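Local coordinates for type-iv like competence pilin ttha1218 (PDB 5G25), which probably serves as a pilin-like component of the natural competence machinery for DNA uptake, represented here by the part lacking the start of the chain, at residues A[22-27]-A[82-87]; A[38-43]-A[73-78]. One frame throughout, in Å; residues are numbered along the deposited sequence.

Interaction 1: residues A[22-27]-A[82-87]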
loop_
_atom_site.group_PDB
_atom_site.type_symbol
_atom_site.label_atom_id
_atom_site.label_comp_id
_atom_site.label_asym_id
_atom_site.label_seq_id
_atom_site.Cartn_x
_atom_site.Cartn_y
_atom_site.Cartn_z
ATOM N N ARG A 22 -2.484 3.824 8.338
ATOM C CA ARG A 22 -1.156 3.912 8.926
ATOM C C ARG A 22 -0.050 4.012 7.864
ATOM O O ARG A 22 0.933 4.744 8.040
ATOM C CB ARG A 22 -0.924 2.712 9.830
ATOM C CG ARG A 22 0.485 2.644 10.385
ATOM C CD ARG A 22 0.793 3.830 11.270
ATOM N NE ARG A 22 2.135 3.723 11.836
ATOM C CZ ARG A 22 3.261 3.962 11.169
ATOM N NH1 ARG A 22 3.215 4.357 9.911
ATOM N NH2 ARG A 22 4.451 3.804 11.765
ATOM N N LEU A 23 -0.198 3.280 6.762
ATOM C CA LEU A 23 0.768 3.378 5.653
ATOM C C LEU A 23 0.683 4.704 4.931
ATOM O O LEU A 23 1.705 5.267 4.516
ATOM C CB LEU A 23 0.575 2.264 4.633
ATOM C CG LEU A 23 0.836 0.843 5.134
ATOM C CD1 LEU A 23 0.426 -0.165 4.075
ATOM C CD2 LEU A 23 2.306 0.682 5.496
ATOM N N ARG A 24 -0.529 5.214 4.793
ATOM C CA ARG A 24 -0.734 6.457 4.055
ATOM C C ARG A 24 -0.099 7.629 4.797
ATOM O O ARG A 24 0.385 8.558 4.180
ATOM C CB ARG A 24 -2.217 6.723 3.795
ATOM C CG ARG A 24 -2.419 7.913 2.859
ATOM C CD ARG A 24 -3.876 8.292 2.662
ATOM N NE ARG A 24 -4.697 7.136 2.300
ATOM C CZ ARG A 24 -4.690 6.530 1.115
ATOM N NH1 ARG A 24 -3.891 6.932 0.133
ATOM N NH2 ARG A 24 -5.487 5.490 0.913
ATOM N N GLN A 25 -0.040 7.553 6.122
ATOM C CA GLN A 25 0.688 8.563 6.898
ATOM C C GLN A 25 2.211 8.410 6.826
ATOM O O GLN A 25 2.912 9.296 7.286
ATOM C CB GLN A 25 0.281 8.480 8.369
ATOM C CG GLN A 25 -1.199 8.726 8.592
ATOM C CD GLN A 25 -1.669 8.297 9.967
ATOM O OE1 GLN A 25 -0.917 7.708 10.742
ATOM N NE2 GLN A 25 -2.928 8.587 10.276
ATOM N N ASP A 26 2.736 7.306 6.270
ATOM C CA ASP A 26 4.174 7.022 6.383
ATOM C C ASP A 26 4.691 6.538 5.038
ATOM O O ASP A 26 5.217 5.433 4.926
ATOM C CB ASP A 26 4.366 5.964 7.480
ATOM C CG ASP A 26 5.803 5.843 7.990
ATOM O OD1 ASP A 26 6.745 6.402 7.404
ATOM O OD2 ASP A 26 5.980 5.158 9.021
ATOM N N PRO A 27 4.558 7.372 3.996
ATOM C CA PRO A 27 4.930 6.854 2.678
ATOM C C PRO A 27 6.391 6.423 2.580
ATOM O O PRO A 27 6.671 5.449 1.899
ATOM C CB PRO A 27 4.643 8.026 1.723
ATOM C CG PRO A 27 3.866 9.030 2.540
ATOM C CD PRO A 27 4.298 8.818 3.956
ATOM N N LEU A 82 -7.957 -5.109 -0.246
ATOM C CA LEU A 82 -8.013 -3.658 -0.199
ATOM C C LEU A 82 -6.835 -3.049 -0.939
ATOM O O LEU A 82 -5.687 -3.213 -0.552
ATOM C CB LEU A 82 -8.036 -3.148 1.254
ATOM C CG LEU A 82 -7.870 -1.617 1.448
ATOM C CD1 LEU A 82 -8.842 -0.760 0.648
ATOM C CD2 LEU A 82 -8.020 -1.261 2.896
ATOM N N GLU A 83 -7.128 -2.321 -2.005
ATOM C CA GLU A 83 -6.078 -1.693 -2.782
ATOM C C GLU A 83 -6.244 -0.179 -2.782
ATOM O O GLU A 83 -7.361 0.337 -2.862
ATOM C CB GLU A 83 -6.103 -2.244 -4.198
ATOM C CG GLU A 83 -5.175 -1.520 -5.149
ATOM C CD GLU A 83 -5.159 -2.136 -6.537
ATOM O OE1 GLU A 83 -5.457 -3.350 -6.668
ATOM O OE2 GLU A 83 -4.831 -1.405 -7.498
ATOM N N THR A 84 -5.132 0.529 -2.653
ATOM C CA THR A 84 -5.141 1.967 -2.771
ATOM C C THR A 84 -3.812 2.447 -3.354
ATOM O O THR A 84 -2.954 1.636 -3.722
ATOM C CB THR A 84 -5.466 2.644 -1.416
ATOM O OG1 THR A 84 -5.948 3.972 -1.640
ATOM C CG2 THR A 84 -4.258 2.695 -0.511
ATOM N N VAL A 85 -3.671 3.764 -3.481
ATOM C CA VAL A 85 -2.438 4.379 -3.958
ATOM C C VAL A 85 -2.011 5.349 -2.885
ATOM O O VAL A 85 -2.824 6.136 -2.384
ATOM C CB VAL A 85 -2.628 5.104 -5.306
ATOM C CG1 VAL A 85 -1.365 5.858 -5.716
ATOM C CG2 VAL A 85 -3.011 4.092 -6.390
ATOM N N VAL A 86 -0.752 5.237 -2.484
ATOM C CA VAL A 86 -0.185 6.158 -1.551
ATOM C C VAL A 86 0.799 7.007 -2.330
ATOM O O VAL A 86 1.687 6.476 -2.963
ATOM C CB VAL A 86 0.498 5.438 -0.389
ATOM C CG1 VAL A 86 1.138 6.440 0.555
ATOM C CG2 VAL A 86 -0.528 4.600 0.341
ATOM N N TYR A 87 0.610 8.324 -2.298
ATOM C CA TYR A 87 1.483 9.233 -3.031
ATOM C C TYR A 87 2.620 9.606 -2.133
ATOM O O TYR A 87 2.464 9.708 -0.925
ATOM C CB TYR A 87 0.727 10.484 -3.516
ATOM C CG TYR A 87 -0.307 10.167 -4.572
ATOM C CD1 TYR A 87 -1.596 9.787 -4.217
ATOM C CD2 TYR A 87 0.017 10.221 -5.930
ATOM C CE1 TYR A 87 -2.539 9.466 -5.179
ATOM C CE2 TYR A 87 -0.927 9.915 -6.905
ATOM C CZ TYR A 87 -2.197 9.523 -6.527
ATOM O OH TYR A 87 -3.133 9.198 -7.494
HETATM O O HOH W 1 -1.629 9.481 -0.371
#

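Interaction 2: residues A[38-43]-A[73-78]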
loop_
_atom_site.group_PDB
_atom_site.type_symbol
_atom_site.label_atom_id
_atom_site.label_comp_id
_atom_site.label_asym_id
_atom_site.label_seq_id
_atom_site.Cartn_x
_atom_site.Cartn_y
_atom_site.Cartn_z
ATOM N N LEU A 38 1.598 -10.616 7.440
ATOM C CA LEU A 38 1.300 -10.047 8.726
ATOM C C LEU A 38 -0.098 -10.478 9.105
ATOM O O LEU A 38 -0.893 -10.833 8.246
ATOM C CB LEU A 38 1.389 -8.504 8.698
ATOM C CG LEU A 38 0.214 -7.678 8.145
ATOM C CD1 LEU A 38 0.521 -6.199 8.297
ATOM C CD2 LEU A 38 -0.065 -7.988 6.682
ATOM N N ALA A 39 -0.370 -10.404 10.401
ATOM C CA ALA A 39 -1.677 -10.639 10.966
ATOM C C ALA A 39 -2.464 -9.348 11.164
ATOM O O ALA A 39 -1.928 -8.357 11.649
ATOM C CB ALA A 39 -1.529 -11.331 12.299
ATOM N N LEU A 40 -3.745 -9.407 10.809
ATOM C CA LEU A 40 -4.704 -8.324 10.996
ATOM C C LEU A 40 -6.057 -8.916 11.385
ATOM O O LEU A 40 -6.598 -9.775 10.677
ATOM C CB LEU A 40 -4.898 -7.570 9.688
ATOM C CG LEU A 40 -3.737 -6.664 9.273
ATOM C CD1 LEU A 40 -3.964 -6.114 7.867
ATOM C CD2 LEU A 40 -3.578 -5.547 10.302
ATOM N N GLY A 41 -6.611 -8.434 12.491
ATOM C CA GLY A 41 -7.892 -8.905 12.985
ATOM C C GLY A 41 -7.896 -10.396 13.276
ATOM O O GLY A 41 -8.903 -11.067 13.088
ATOM N N GLY A 42 -6.756 -10.918 13.703
ATOM C CA GLY A 42 -6.656 -12.320 14.062
ATOM C C GLY A 42 -6.377 -13.279 12.918
ATOM O O GLY A 42 -6.221 -14.470 13.156
ATOM N N LYS A 43 -6.293 -12.778 11.687
ATOM C CA LYS A 43 -6.054 -13.635 10.525
ATOM C C LYS A 43 -4.729 -13.320 9.837
ATOM O O LYS A 43 -4.237 -12.192 9.896
ATOM C CB LYS A 43 -7.189 -13.478 9.515
ATOM C CG LYS A 43 -8.583 -13.706 10.076
ATOM C CD LYS A 43 -8.728 -15.074 10.736
ATOM C CE LYS A 43 -10.180 -15.372 11.099
ATOM N NZ LYS A 43 -11.068 -15.331 9.903
ATOM N N VAL A 73 -0.603 -0.149 -3.185
ATOM C CA VAL A 73 -0.560 -0.987 -2.008
ATOM C C VAL A 73 -1.741 -1.929 -2.073
ATOM O O VAL A 73 -2.876 -1.483 -2.247
ATOM C CB VAL A 73 -0.641 -0.122 -0.734
ATOM C CG1 VAL A 73 -0.550 -0.983 0.514
ATOM C CG2 VAL A 73 0.458 0.927 -0.726
ATOM N N VAL A 74 -1.458 -3.236 -1.983
ATOM C CA VAL A 74 -2.492 -4.261 -1.932
ATOM C C VAL A 74 -2.382 -5.028 -0.604
ATOM O O VAL A 74 -1.400 -5.712 -0.332
ATOM C CB VAL A 74 -2.385 -5.231 -3.115
ATOM C CG1 VAL A 74 -3.540 -6.222 -3.107
ATOM C CG2 VAL A 74 -2.360 -4.465 -4.426
ATOM N N LEU A 75 -3.400 -4.875 0.226
ATOM C CA LEU A 75 -3.518 -5.596 1.479
ATOM C C LEU A 75 -4.517 -6.736 1.252
ATOM O O LEU A 75 -5.615 -6.500 0.721
ATOM C CB LEU A 75 -4.054 -4.633 2.547
ATOM C CG LEU A 75 -3.567 -4.666 3.982
ATOM C CD1 LEU A 75 -2.063 -4.888 4.070
ATOM C CD2 LEU A 75 -3.954 -3.341 4.645
ATOM N N ARG A 76 -4.129 -7.955 1.637
ATOM C CA ARG A 76 -4.959 -9.160 1.457
ATOM C C ARG A 76 -4.993 -9.961 2.737
ATOM O O ARG A 76 -3.955 -10.324 3.281
ATOM C CB ARG A 76 -4.414 -10.066 0.350
ATOM C CG ARG A 76 -4.652 -9.535 -1.051
ATOM C CD ARG A 76 -4.282 -10.540 -2.143
ATOM N NE ARG A 76 -5.077 -10.369 -3.371
ATOM C CZ ARG A 76 -4.613 -9.884 -4.525
ATOM N NH1 ARG A 76 -3.329 -9.504 -4.648
ATOM N NH2 ARG A 76 -5.433 -9.793 -5.575
ATOM N N VAL A 77 -6.197 -10.227 3.217
ATOM C CA VAL A 77 -6.403 -11.052 4.392
ATOM C C VAL A 77 -7.477 -12.060 3.991
ATOM O O VAL A 77 -8.636 -11.697 3.774
ATOM C CB VAL A 77 -6.836 -10.206 5.606
ATOM C CG1 VAL A 77 -7.011 -11.085 6.830
ATOM C CG2 VAL A 77 -5.810 -9.114 5.881
ATOM N N GLU A 78 -7.060 -13.316 3.830
ATOM C CA GLU A 78 -7.931 -14.369 3.310
ATOM C C GLU A 78 -8.510 -13.944 1.971
ATOM O O GLU A 78 -7.767 -13.522 1.091
ATOM C CB GLU A 78 -9.003 -14.748 4.335
ATOM C CG GLU A 78 -8.392 -15.164 5.673
ATOM C CD GLU A 78 -9.327 -15.979 6.555
ATOM O OE1 GLU A 78 -10.506 -16.172 6.179
ATOM O OE2 GLU A 78 -8.876 -16.431 7.631
#

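Interaction 1: residues A[22-27]-A[82-87]
Arg24 and Val86 bring helix 11-24 and strand 80-87 closest together, 5.6 Å between their CA atoms, near the C-terminal part of the helix, with Pro27 in the chain that follows. The contact illustrates how one long side chain can bind a strand while small apolar groups pack beside its backbone. Arg24 leaves the helix with CG anti to its backbone nitrogen (chi1 -172°), runs straight, and then bends at chi3, which lays the guanidinium against the strand edge-on. Two nitrogens are used. NH2 donates to Thr84 OG1 at 3.0 Å in a nearly straight bond (166°), while NH1 reaches Val85 O at 2.8 Å along a more bent path (142°), tilted out of the plane of that carbonyl. Both acceptors lie near the guanidinium plane, so the pair of bonds fixes the rotation of the group. A water adds a weak third bond at NH1 and accepts from Tyr87 N. Thr84 also lends its CG2 methyl, which touches Arg24 NH2. A valine here would probably leave NH2 without its acceptor and the guanidinium freer to turn, held on the NH1 side by Val85 O and the weak water bond. Alongside, Val86 CG1 sits 4.0 Å from Arg24 CA and equally far from Pro27 CB, a small apolar patch. Pro27 CG also lies against the backbone carbonyl, 3.8 Å from Tyr87 O. Outside the pair, strand 80-87 is hydrogen-bonded to its antiparallel neighbour 70-77, through Thr84 with Val73 and Val86 with Phe71. Thr84 further packs on Met20 of helix 11-24, Val86 on Ile30 of helix 30-33, and Leu23 on Val73, which places the contact where the last strand of the pilin sheet meets the C-terminal part of its long helix.

Interaction 2: residues A[38-43]-A[73-78]
Lys43 NZ and Glu78 OE2 form the salt bridge of this contact, 3.3 Å apart and weak as a hydrogen bond. Both residues are exposed. The lysine bends at chi2 (-56°) and again at chi4, and this folded course curls the chain around the carboxylate oxygen: Glu78 OE2 is also 3.4 Å from Lys43 CD, so the methylenes as well as the ammonium group touch it. Glu78 extends beyond CG to meet the lysine, the two side chains slanting across each other. The lysine closes a tight turn. Residues Leu40 to Lys43 form a type I' turn with Gly41 and Gly42 at its corners, and the backbone closes it twice, Leu40 N donating to Lys43 O at 3.0 Å and Lys43 N to Leu40 O at 3.2 Å. That makes it a two-residue beta hairpin, and Gly42 adopts backbone angles where a CB would collide with the preceding carbonyl oxygen. Inward from the charges the chemistry turns apolar. Val77 takes the hairpin on both its methyls: CG1 meets Lys43 CB at 3.6 Å, and CG2 meets Leu40 CD1 at 4.0 Å. The same Leu40 CD1 methyl reaches Leu75 CG at 4.2 Å, with the Leu40 side chain crossing those of Val77 and Leu75 at about a right angle. Val77 is buried further by Val12 and Met16 of helix 11-24, and Leu75 leans on Cys47 of strand 43-54. The contact thus grades from an ion pair at the exposed side to aliphatic packing under the helix, consistent with aliphatic packing making up much of the contact, while the weak bridge adds a charge match between Lys43 and Glu78.

From the N terminus, helix 11-24 comes first, and interaction 1 starts in its C-terminal part; it closes only at the last strand, 80-87, so that its loop spans most of the fold. Interaction 2 lies wholly within that loop, joining the hairpin at 38-43 to strand 70-77. The disulfide Cys34-Cys47 crosses interaction 2 along the chain, whereas Cys52-Cys62 is nested inside it. The two contacts, with centres about 15 Å apart, meet directly because strands 70-77 and 80-87 are antiparallel neighbours, with Leu82 N close to Leu75 O. Together they tie the C-terminal part of helix 11-24 and the first hairpin to adjacent strands of one sheet.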